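Local coordinates for protein reducing-end xylose-releasing exo-oligoxylanase Rex8A (Paenibacillus barcinonensis, PDB 6SUD) that hydrolyses linear and branched xylooligosaccharides in xylan breakdown, acting as a family 8 exo-oligoxylanase that releases xylose from their reducing ends, at residues P175-S180 / T216-A221; S196-H201 / E223-Y228; G238-Y243 / S264-V269. The protein carries 1 engineered substitution. All coordinates share one frame; numbering follows the deposited sequence.

Contact 1: residues P175-S180 / T216-A221; sequences PMWEPS and TFWKEA
W177 offers one face of its indole to the rim of W218, and the two rings stand almost perpendicular, their planes at 84°. This is a T-shaped stack: CZ3 and CH2 of W218 come down on the six-membered part of W177, with W218 CZ3 3.6 Å from W177 CZ2. The W218 CB leaves its helix neither toward nor away from the strand segment; with CG anti to the carbonyl carbon (chi1 -76°) the benzo edge reaches the W177 face. F217 is the second ring to meet W177. Its edge is directed at the five-membered ring of W177 in an offset edge-to-face pair, centroids 5.7 Å apart, while its CZ also rests on the W177 CB at 3.8 Å. P179 touches only loosely, its CA near the plane of the F217 ring at the edge, and A221 CB approaches W177 NE1 at 4.4 Å. A leucine in place of W177 would probably leave the edges of F217 and W218 without the flat face they both point at, opening a gap between strand and helix. This aromatic cluster joins the short, weakly bonded strand 177-178, antiparallel to 183-184, to helix 215-232. L165 of helix 153-170 touches all three aromatic side chains, and F206 of helix 200-209 makes a further edge-to-face pair with W218.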
loop_
_atom_site.group_PDB
_atom_site.type_symbol
_atom_site.label_atom_id
_atom_site.label_comp_id
_atom_site.label_asym_id
_atom_site.label_seq_id
_atom_site.Cartn_x
_atom_site.Cartn_y
_atom_site.Cartn_z
ATOM N N PRO A 175 4.268 -3.846 -20.200
ATOM C CA PRO A 175 4.831 -3.380 -18.937
ATOM C C PRO A 175 3.738 -2.788 -18.036
ATOM O O PRO A 175 2.639 -2.501 -18.509
ATOM C CB PRO A 175 5.845 -2.314 -19.361
ATOM C CG PRO A 175 5.301 -1.787 -20.675
ATOM C CD PRO A 175 4.621 -2.970 -21.333
ATOM N N MET A 176 4.055 -2.632 -16.754
ATOM C CA MET A 176 3.104 -2.087 -15.753
ATOM C C MET A 176 3.259 -0.575 -15.636
ATOM O O MET A 176 2.348 0.070 -15.079
ATOM C CB MET A 176 3.315 -2.752 -14.396
ATOM C CG MET A 176 2.603 -4.067 -14.325
ATOM S SD MET A 176 2.908 -4.878 -12.762
ATOM C CE MET A 176 1.803 -6.271 -12.990
ATOM N N TRP A 177 4.343 -0.023 -16.182
ATOM C CA TRP A 177 4.541 1.445 -16.285
ATOM C C TRP A 177 4.401 1.859 -17.752
ATOM O O TRP A 177 4.889 1.109 -18.618
ATOM C CB TRP A 177 5.895 1.856 -15.691
ATOM C CG TRP A 177 5.836 2.114 -14.219
ATOM C CD1 TRP A 177 5.821 3.332 -13.599
ATOM C CD2 TRP A 177 5.753 1.129 -13.172
ATOM N NE1 TRP A 177 5.734 3.168 -12.241
ATOM C CE2 TRP A 177 5.702 1.832 -11.951
ATOM C CE3 TRP A 177 5.735 -0.272 -13.142
ATOM C CZ2 TRP A 177 5.607 1.177 -10.722
ATOM C CZ3 TRP A 177 5.653 -0.915 -11.926
ATOM C CH2 TRP A 177 5.586 -0.195 -10.734
ATOM N N GLU A 178 3.715 2.974 -18.012
ATOM C CA GLU A 178 3.666 3.580 -19.372
ATOM C C GLU A 178 5.004 4.276 -19.602
ATOM O O GLU A 178 5.348 5.195 -18.864
ATOM C CB GLU A 178 2.469 4.521 -19.510
ATOM C CG GLU A 178 2.456 5.323 -20.809
ATOM C CD GLU A 178 2.729 4.547 -22.091
ATOM O OE1 GLU A 178 2.057 3.513 -22.318
ATOM O OE2 GLU A 178 3.622 4.984 -22.870
ATOM N N PRO A 179 5.821 3.843 -20.593
ATOM C CA PRO A 179 7.146 4.428 -20.789
ATOM C C PRO A 179 7.100 5.925 -21.129
ATOM O O PRO A 179 8.011 6.614 -20.746
ATOM C CB PRO A 179 7.735 3.619 -21.960
ATOM C CG PRO A 179 6.943 2.336 -21.953
ATOM C CD PRO A 179 5.546 2.761 -21.552
ATOM N N SER A 180 6.056 6.381 -21.828
ATOM C CA SER A 180 5.927 7.771 -22.335
ATOM C C SER A 180 5.775 8.782 -21.188
ATOM O O SER A 180 6.293 9.902 -21.342
ATOM C CB SER A 180 4.807 7.901 -23.348
ATOM O OG SER A 180 3.527 7.738 -22.754
ATOM N N THR A 216 17.672 5.193 -13.588
ATOM C CA THR A 216 17.256 6.519 -14.117
ATOM C C THR A 216 15.731 6.566 -14.248
ATOM O O THR A 216 15.137 7.559 -13.790
ATOM C CB THR A 216 17.936 6.855 -15.447
ATOM O OG1 THR A 216 19.320 7.046 -15.154
ATOM C CG2 THR A 216 17.377 8.102 -16.095
ATOM N N PHE A 217 15.123 5.532 -14.831
ATOM C CA PHE A 217 13.652 5.447 -15.016
ATOM C C PHE A 217 12.949 5.588 -13.659
ATOM O O PHE A 217 11.966 6.348 -13.549
ATOM C CB PHE A 217 13.219 4.137 -15.666
ATOM C CG PHE A 217 11.727 4.076 -15.837
ATOM C CD1 PHE A 217 10.919 3.634 -14.801
ATOM C CD2 PHE A 217 11.127 4.502 -17.011
ATOM C CE1 PHE A 217 9.541 3.590 -14.947
ATOM C CE2 PHE A 217 9.748 4.442 -17.162
ATOM C CZ PHE A 217 8.957 3.999 -16.123
ATOM N N TRP A 218 13.422 4.861 -12.649
ATOM C CA TRP A 218 12.761 4.817 -11.314
ATOM C C TRP A 218 12.831 6.196 -10.654
ATOM O O TRP A 218 11.836 6.586 -9.999
ATOM C CB TRP A 218 13.348 3.717 -10.425
ATOM C CG TRP A 218 12.876 2.353 -10.814
ATOM C CD1 TRP A 218 13.638 1.276 -11.156
ATOM C CD2 TRP A 218 11.508 1.921 -10.900
ATOM N NE1 TRP A 218 12.838 0.202 -11.445
ATOM C CE2 TRP A 218 11.528 0.571 -11.308
ATOM C CE3 TRP A 218 10.273 2.540 -10.669
ATOM C CZ2 TRP A 218 10.360 -0.166 -11.491
ATOM C CZ3 TRP A 218 9.122 1.807 -10.846
ATOM C CH2 TRP A 218 9.166 0.475 -11.253
ATOM N N LYS A 219 13.938 6.922 -10.853
ATOM C CA LYS A 219 14.069 8.309 -10.334
ATOM C C LYS A 219 13.048 9.204 -11.055
ATOM O O LYS A 219 12.426 10.039 -10.370
ATOM C CB LYS A 219 15.500 8.846 -10.435
ATOM C CG LYS A 219 15.727 10.181 -9.726
ATOM C CD LYS A 219 15.350 10.178 -8.250
ATOM C CE LYS A 219 15.554 11.506 -7.555
ATOM N NZ LYS A 219 16.842 11.551 -6.829
ATOM N N GLU A 220 12.859 9.030 -12.365
ATOM C CA GLU A 220 11.884 9.838 -13.151
ATOM C C GLU A 220 10.460 9.467 -12.715
ATOM O O GLU A 220 9.609 10.373 -12.653
ATOM C CB GLU A 220 12.079 9.628 -14.653
ATOM C CG GLU A 220 13.465 10.014 -15.129
ATOM C CD GLU A 220 13.794 9.661 -16.569
ATOM O OE1 GLU A 220 13.109 8.799 -17.153
ATOM O OE2 GLU A 220 14.740 10.260 -17.110
ATOM N N ALA A 221 10.230 8.184 -12.411
ATOM C CA ALA A 221 8.922 7.643 -11.962
ATOM C C ALA A 221 8.506 8.329 -10.658
ATOM O O ALA A 221 7.334 8.729 -10.549
ATOM C CB ALA A 221 8.988 6.153 -11.808
#

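Contact 2: residues S196-H201 / E223-Y228; sequences SYHLPH and EASRAY. With XYP (beta-D-xylopyranose), chain K.
H198 ND1 and S225 OG are 2.9 Å apart in a hydrogen bond that either could donate, the serine oxygen lying at the imidazole edge close to the ring plane. The other ring nitrogen, NE2, bonds to S193 OG, so this buried imidazole is held at both nitrogens and its rotation is fixed. Y228 lies over one face of it in an offset stack, planes 23° apart, with Y228 CD2 3.3 Å from H198 CE1. What brings the phenol there is its first torsion: CG is anti to the backbone N (chi1 -176°), and its OH goes on to bond N245 O. One helical turn has thus supplied a polar grip and a ring cover for the same histidine. Beside it P200 packs on apolar atoms, its CD against S225 CB at 4.0 Å and its CB against R226 CG at 3.7 Å. The same P200 CB sits over a face of the R226 guanidinium, near the rim, while salt bridges to D276 and E204 hold that group. Y197, just before H198, belongs to the xylose pocket. The contact packs the start of helix 200-209 on helix 215-232, with I184 of strand 183-184 touching H198 and D276 of helix 268-280 bridging to R226.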
loop_
_atom_site.group_PDB
_atom_site.type_symbol
_atom_site.label_atom_id
_atom_site.label_comp_id
_atom_site.label_asym_id
_atom_site.label_seq_id
_atom_site.Cartn_x
_atom_site.Cartn_y
_atom_site.Cartn_z
ATOM N N SER A 196 -4.071 5.459 -6.061
ATOM C CA SER A 196 -3.632 4.743 -4.833
ATOM C C SER A 196 -2.440 3.818 -5.139
ATOM O O SER A 196 -1.768 3.378 -4.195
ATOM C CB SER A 196 -4.787 3.991 -4.239
ATOM O OG SER A 196 -5.041 2.837 -5.016
ATOM N N TYR A 197 -2.190 3.512 -6.409
ATOM C CA TYR A 197 -1.052 2.649 -6.829
ATOM C C TYR A 197 0.264 3.436 -6.874
ATOM O O TYR A 197 1.319 2.787 -7.022
ATOM C CB TYR A 197 -1.315 2.058 -8.216
ATOM C CG TYR A 197 -2.363 0.977 -8.319
ATOM C CD1 TYR A 197 -3.258 0.687 -7.304
ATOM C CD2 TYR A 197 -2.479 0.252 -9.490
ATOM C CE1 TYR A 197 -4.217 -0.305 -7.445
ATOM C CE2 TYR A 197 -3.430 -0.742 -9.654
ATOM C CZ TYR A 197 -4.313 -1.024 -8.626
ATOM O OH TYR A 197 -5.249 -2.017 -8.781
ATOM N N HIS A 198 0.223 4.769 -6.798
ATOM C CA HIS A 198 1.409 5.650 -6.974
ATOM C C HIS A 198 2.175 5.781 -5.661
ATOM O O HIS A 198 1.673 6.411 -4.724
ATOM C CB HIS A 198 1.021 7.022 -7.539
ATOM C CG HIS A 198 0.541 6.923 -8.941
ATOM N ND1 HIS A 198 1.289 7.369 -10.026
ATOM C CD2 HIS A 198 -0.567 6.331 -9.449
ATOM C CE1 HIS A 198 0.613 7.102 -11.128
ATOM N NE2 HIS A 198 -0.540 6.485 -10.791
ATOM N N LEU A 199 3.382 5.227 -5.646
ATOM C CA LEU A 199 4.231 5.140 -4.438
ATOM C C LEU A 199 5.574 5.772 -4.758
ATOM O O LEU A 199 6.585 5.072 -4.833
ATOM C CB LEU A 199 4.410 3.675 -4.038
ATOM C CG LEU A 199 3.145 2.847 -3.849
ATOM C CD1 LEU A 199 3.538 1.419 -3.568
ATOM C CD2 LEU A 199 2.273 3.366 -2.724
ATOM N N PRO A 200 5.627 7.104 -4.944
ATOM C CA PRO A 200 6.869 7.785 -5.315
ATOM C C PRO A 200 8.035 7.451 -4.376
ATOM O O PRO A 200 9.153 7.360 -4.832
ATOM C CB PRO A 200 6.483 9.275 -5.279
ATOM C CG PRO A 200 5.191 9.298 -4.484
ATOM C CD PRO A 200 4.493 8.028 -4.897
ATOM N N HIS A 201 7.740 7.310 -3.090
ATOM C CA HIS A 201 8.716 6.935 -2.040
ATOM C C HIS A 201 9.311 5.547 -2.280
ATOM O O HIS A 201 10.510 5.375 -1.956
ATOM C CB HIS A 201 8.090 7.062 -0.651
ATOM C CG HIS A 201 6.753 6.436 -0.481
ATOM N ND1 HIS A 201 5.684 6.725 -1.303
ATOM C CD2 HIS A 201 6.278 5.614 0.479
ATOM C CE1 HIS A 201 4.622 6.061 -0.877
ATOM N NE2 HIS A 201 4.959 5.375 0.208
ATOM N N GLU A 223 9.364 11.347 -9.512
ATOM C CA GLU A 223 9.005 12.765 -9.794
ATOM C C GLU A 223 7.689 12.775 -10.585
ATOM O O GLU A 223 6.831 13.624 -10.260
ATOM C CB GLU A 223 10.209 13.537 -10.378
ATOM C CG GLU A 223 10.206 13.791 -11.881
ATOM C CD GLU A 223 11.409 14.507 -12.510
ATOM O OE1 GLU A 223 11.957 15.454 -11.898
ATOM O OE2 GLU A 223 11.789 14.135 -13.647
ATOM N N ALA A 224 7.500 11.859 -11.542
ATOM C CA ALA A 224 6.262 11.775 -12.356
ATOM C C ALA A 224 5.069 11.479 -11.437
ATOM O O ALA A 224 4.007 12.117 -11.610
ATOM C CB ALA A 224 6.378 10.739 -13.448
ATOM N N SER A 225 5.235 10.571 -10.480
ATOM C CA SER A 225 4.132 10.176 -9.556
ATOM C C SER A 225 3.794 11.321 -8.593
ATOM O O SER A 225 2.594 11.512 -8.289
ATOM C CB SER A 225 4.433 8.923 -8.803
ATOM O OG SER A 225 4.150 7.798 -9.605
ATOM N N ARG A 226 4.786 12.056 -8.098
ATOM C CA ARG A 226 4.490 13.204 -7.203
ATOM C C ARG A 226 3.650 14.218 -7.989
ATOM O O ARG A 226 2.630 14.680 -7.457
ATOM C CB ARG A 226 5.761 13.842 -6.641
ATOM C CG ARG A 226 6.613 12.891 -5.810
ATOM C CD ARG A 226 7.583 13.582 -4.876
ATOM N NE ARG A 226 8.219 12.607 -4.001
ATOM C CZ ARG A 226 9.397 12.038 -4.246
ATOM N NH1 ARG A 226 10.092 12.387 -5.316
ATOM N NH2 ARG A 226 9.885 11.142 -3.414
ATOM N N ALA A 227 4.070 14.551 -9.210
ATOM C CA ALA A 227 3.323 15.453 -10.113
ATOM C C ALA A 227 1.913 14.917 -10.340
ATOM O O ALA A 227 0.989 15.718 -10.288
ATOM C CB ALA A 227 4.009 15.603 -11.448
ATOM N N TYR A 228 1.785 13.617 -10.629
ATOM C CA TYR A 228 0.500 12.949 -10.934
ATOM C C TYR A 228 -0.476 13.082 -9.764
ATOM O O TYR A 228 -1.630 13.500 -9.986
ATOM C CB TYR A 228 0.686 11.462 -11.216
ATOM C CG TYR A 228 -0.588 10.774 -11.617
ATOM C CD1 TYR A 228 -1.166 11.067 -12.831
ATOM C CD2 TYR A 228 -1.238 9.858 -10.797
ATOM C CE1 TYR A 228 -2.332 10.463 -13.248
ATOM C CE2 TYR A 228 -2.399 9.222 -11.209
ATOM C CZ TYR A 228 -2.955 9.537 -12.441
ATOM O OH TYR A 228 -4.094 8.962 -12.914
HETATM O O1 XYP K . -9.775 -5.559 -5.457
HETATM C C1 XYP K . -8.410 -5.315 -5.865
HETATM C C2 XYP K . -7.825 -4.013 -5.313
HETATM C C3 XYP K . -6.433 -3.736 -5.867
HETATM C C4 XYP K . -5.736 -5.058 -6.170
HETATM C C5 XYP K . -6.241 -6.121 -5.201
HETATM O O2 XYP K . -8.695 -2.900 -5.558
HETATM O O3 XYP K . -5.731 -2.934 -4.902
HETATM O O4 XYP K . -6.037 -5.449 -7.512
HETATM O O5 XYP K . -7.626 -6.408 -5.387
#

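Contact 3: residues G238-Y243 / S264-V269. With XYP (beta-D-xylopyranose), chain K; XYP (beta-D-xylopyranose), chain J.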
loop_
_atom_site.group_PDB
_atom_site.type_symbol
_atom_site.label_atom_id
_atom_site.label_comp_id
_atom_site.label_asym_id
_atom_site.label_seq_id
_atom_site.Cartn_x
_atom_site.Cartn_y
_atom_site.Cartn_z
ATOM N N GLY A 238 -9.366 17.402 -1.175
ATOM C CA GLY A 238 -8.209 16.486 -1.122
ATOM C C GLY A 238 -8.567 15.067 -1.548
ATOM O O GLY A 238 -7.662 14.214 -1.502
ATOM N N LEU A 239 -9.825 14.823 -1.934
ATOM C CA LEU A 239 -10.305 13.480 -2.350
ATOM C C LEU A 239 -9.863 13.189 -3.782
ATOM O O LEU A 239 -9.813 14.117 -4.605
ATOM C CB LEU A 239 -11.830 13.403 -2.303
ATOM C CG LEU A 239 -12.501 13.755 -0.979
ATOM C CD1 LEU A 239 -13.997 13.719 -1.152
ATOM C CD2 LEU A 239 -12.071 12.824 0.142
ATOM N N SER A 240 -9.717 11.905 -4.076
ATOM C CA SER A 240 -9.228 11.381 -5.367
ATOM C C SER A 240 -10.156 10.272 -5.831
ATOM O O SER A 240 -10.843 9.633 -5.025
ATOM C CB SER A 240 -7.840 10.897 -5.230
ATOM O OG SER A 240 -7.749 9.957 -4.168
ATOM N N PRO A 241 -10.194 10.021 -7.151
ATOM C CA PRO A 241 -10.986 8.929 -7.704
ATOM C C PRO A 241 -10.249 7.593 -7.581
ATOM O O PRO A 241 -9.031 7.601 -7.468
ATOM C CB PRO A 241 -11.156 9.376 -9.154
ATOM C CG PRO A 241 -9.858 10.077 -9.471
ATOM C CD PRO A 241 -9.456 10.766 -8.183
ATOM N N GLU A 242 -10.996 6.485 -7.581
ATOM C CA GLU A 242 -10.381 5.132 -7.542
ATOM C C GLU A 242 -9.543 4.949 -8.815
ATOM O O GLU A 242 -8.369 4.591 -8.679
ATOM C CB GLU A 242 -11.437 4.055 -7.322
ATOM C CG GLU A 242 -11.972 4.081 -5.902
ATOM C CD GLU A 242 -12.932 2.962 -5.567
ATOM O OE1 GLU A 242 -14.079 2.985 -6.101
ATOM O OE2 GLU A 242 -12.522 2.061 -4.789
ATOM N N TYR A 243 -10.116 5.197 -9.998
ATOM C CA TYR A 243 -9.363 5.124 -11.283
ATOM C C TYR A 243 -9.310 6.515 -11.898
ATOM O O TYR A 243 -10.312 7.237 -11.886
ATOM C CB TYR A 243 -10.009 4.204 -12.321
ATOM C CG TYR A 243 -10.232 2.764 -11.926
ATOM C CD1 TYR A 243 -9.619 2.180 -10.825
ATOM C CD2 TYR A 243 -11.056 1.958 -12.696
ATOM C CE1 TYR A 243 -9.853 0.851 -10.479
ATOM C CE2 TYR A 243 -11.293 0.634 -12.373
ATOM C CZ TYR A 243 -10.691 0.073 -11.263
ATOM O OH TYR A 243 -10.936 -1.238 -10.955
ATOM N N SER A 264 -12.979 2.730 -1.544
ATOM C CA SER A 264 -11.934 1.869 -0.916
ATOM C C SER A 264 -10.512 2.084 -1.465
ATOM O O SER A 264 -9.619 2.302 -0.646
ATOM C CB SER A 264 -12.329 0.435 -1.055
ATOM O OG SER A 264 -13.637 0.246 -0.549
ATOM N N ASP A 265 -10.275 1.996 -2.776
ATOM C CA ASP A 265 -8.894 2.122 -3.327
ATOM C C ASP A 265 -8.294 3.474 -2.911
ATOM O O ASP A 265 -7.139 3.509 -2.383
ATOM C CB ASP A 265 -8.860 2.001 -4.854
ATOM C CG ASP A 265 -8.756 0.585 -5.385
ATOM O OD1 ASP A 265 -9.320 -0.334 -4.756
ATOM O OD2 ASP A 265 -8.127 0.419 -6.444
ATOM N N ALA A 266 -9.059 4.553 -3.121
ATOM C CA ALA A 266 -8.571 5.950 -3.028
ATOM C C ALA A 266 -8.192 6.314 -1.589
ATOM O O ALA A 266 -7.478 7.320 -1.412
ATOM C CB ALA A 266 -9.585 6.912 -3.592
ATOM N N TYR A 267 -8.628 5.553 -0.582
ATOM C CA TYR A 267 -8.274 5.845 0.830
ATOM C C TYR A 267 -6.756 5.876 1.001
ATOM O O TYR A 267 -6.249 6.713 1.786
ATOM C CB TYR A 267 -8.847 4.794 1.781
ATOM C CG TYR A 267 -10.341 4.665 1.744
ATOM C CD1 TYR A 267 -11.130 5.598 1.089
ATOM C CD2 TYR A 267 -10.970 3.641 2.430
ATOM C CE1 TYR A 267 -12.508 5.491 1.071
ATOM C CE2 TYR A 267 -12.347 3.517 2.417
ATOM C CZ TYR A 267 -13.115 4.436 1.729
ATOM O OH TYR A 267 -14.475 4.317 1.737
ATOM N N ARG A 268 -6.046 5.030 0.251
ATOM C CA ARG A 268 -4.586 4.815 0.438
ATOM C C ARG A 268 -3.809 6.037 -0.060
ATOM O O ARG A 268 -2.687 6.214 0.405
ATOM C CB ARG A 268 -4.144 3.524 -0.249
ATOM C CG ARG A 268 -4.867 2.296 0.295
ATOM C CD ARG A 268 -4.556 1.102 -0.578
ATOM N NE ARG A 268 -5.216 1.153 -1.889
ATOM C CZ ARG A 268 -5.305 0.112 -2.720
ATOM N NH1 ARG A 268 -4.719 -1.028 -2.411
ATOM N NH2 ARG A 268 -5.950 0.208 -3.867
ATOM N N VAL A 269 -4.387 6.890 -0.915
ATOM C CA VAL A 269 -3.649 8.075 -1.413
ATOM C C VAL A 269 -3.153 8.922 -0.236
ATOM O O VAL A 269 -1.982 9.345 -0.292
ATOM C CB VAL A 269 -4.471 8.966 -2.353
ATOM C CG1 VAL A 269 -3.678 10.220 -2.651
ATOM C CG2 VAL A 269 -4.886 8.214 -3.605
HETATM O O1 XYP K . -9.775 -5.559 -5.457
HETATM C C1 XYP K . -8.410 -5.315 -5.865
HETATM C C2 XYP K . -7.825 -4.013 -5.313
HETATM C C3 XYP K . -6.433 -3.736 -5.867
HETATM C C4 XYP K . -5.736 -5.058 -6.170
HETATM C C5 XYP K . -6.241 -6.121 -5.201
HETATM O O2 XYP K . -8.695 -2.900 -5.558
HETATM O O3 XYP K . -5.731 -2.934 -4.902
HETATM O O4 XYP K . -6.037 -5.449 -7.512
HETATM O O5 XYP K . -7.626 -6.408 -5.387
HETATM O O1 XYP J . -13.221 -4.730 -0.245
HETATM C C1 XYP J . -11.948 -4.242 -0.685
HETATM C C2 XYP J . -11.146 -5.433 -1.205
HETATM C C3 XYP J . -9.789 -4.932 -1.619
HETATM C C4 XYP J . -9.938 -3.900 -2.715
HETATM C C5 XYP J . -10.869 -2.780 -2.274
HETATM O O2 XYP J . -10.960 -6.482 -0.234
HETATM O O3 XYP J . -9.002 -6.031 -2.081
HETATM O O4 XYP J . -8.620 -3.418 -3.002
HETATM O O5 XYP J . -12.111 -3.302 -1.768
#
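E242, S240 and A266 carry most of this contact, in which a loop packs against the segment leading into helix 268-280 at the active site of a family 8 glycoside hydrolase, whose fold is an (alpha/alpha)6 barrel. E242 turns its extended chain across D265 at about a right angle, and OE2 accepts the backbone N of D265 at 3.0 Å through its anti lone pair, nearly straight at 164°. The backbone of D265, the inferred proton acceptor, is thereby tied to the loop by a second-shell carboxylate. Its own carboxylate is turned almost perpendicular to that of E242, with E242 OE2 and D265 OD1 4.0 Å apart. Further along, A266 CB presses against S240 O at 3.3 Å, a buried carbonyl with no partner in the model. S240 OG, held between the backbone N and the carbonyl carbon (chi1 54°), lies against A266 CB and V269 CG2. On the sugar side, R268 NE bonds D265 O in the carbonyl plane and NH2 makes a salt bridge to D265 OD2. The guanidinium edge meets O3 of the xylose in chain K, NH1 by a hydrogen bond and NH2 by a weak one, each 3.3 Å from O3. O2 of that same xylose donates to D265 OD1 over 2.8 Å.

How the contacts relate
The centre of contact 1 is about 19 Å from the centre of the chain, against about 12 Å for the other two. Contact 1 includes an exposed P179 and a partly exposed F217, whereas every touching residue of contacts 2 and 3 is buried. Contacts 1 and 2 use successive parts of helix 215-232, the first for aromatic and apolar packing, the second mixing a stacked histidine with polar and charged groups. In contact 3 the D265 carboxylate and the R268 guanidinium meet bound xylose and E242 holds the backbone behind them. S196 of contact 2 lies against D265 and R268. The aromatic packing of contact 1 lies away from the pocket; the hydrogen-bonded contacts 2 and 3 adjoin it.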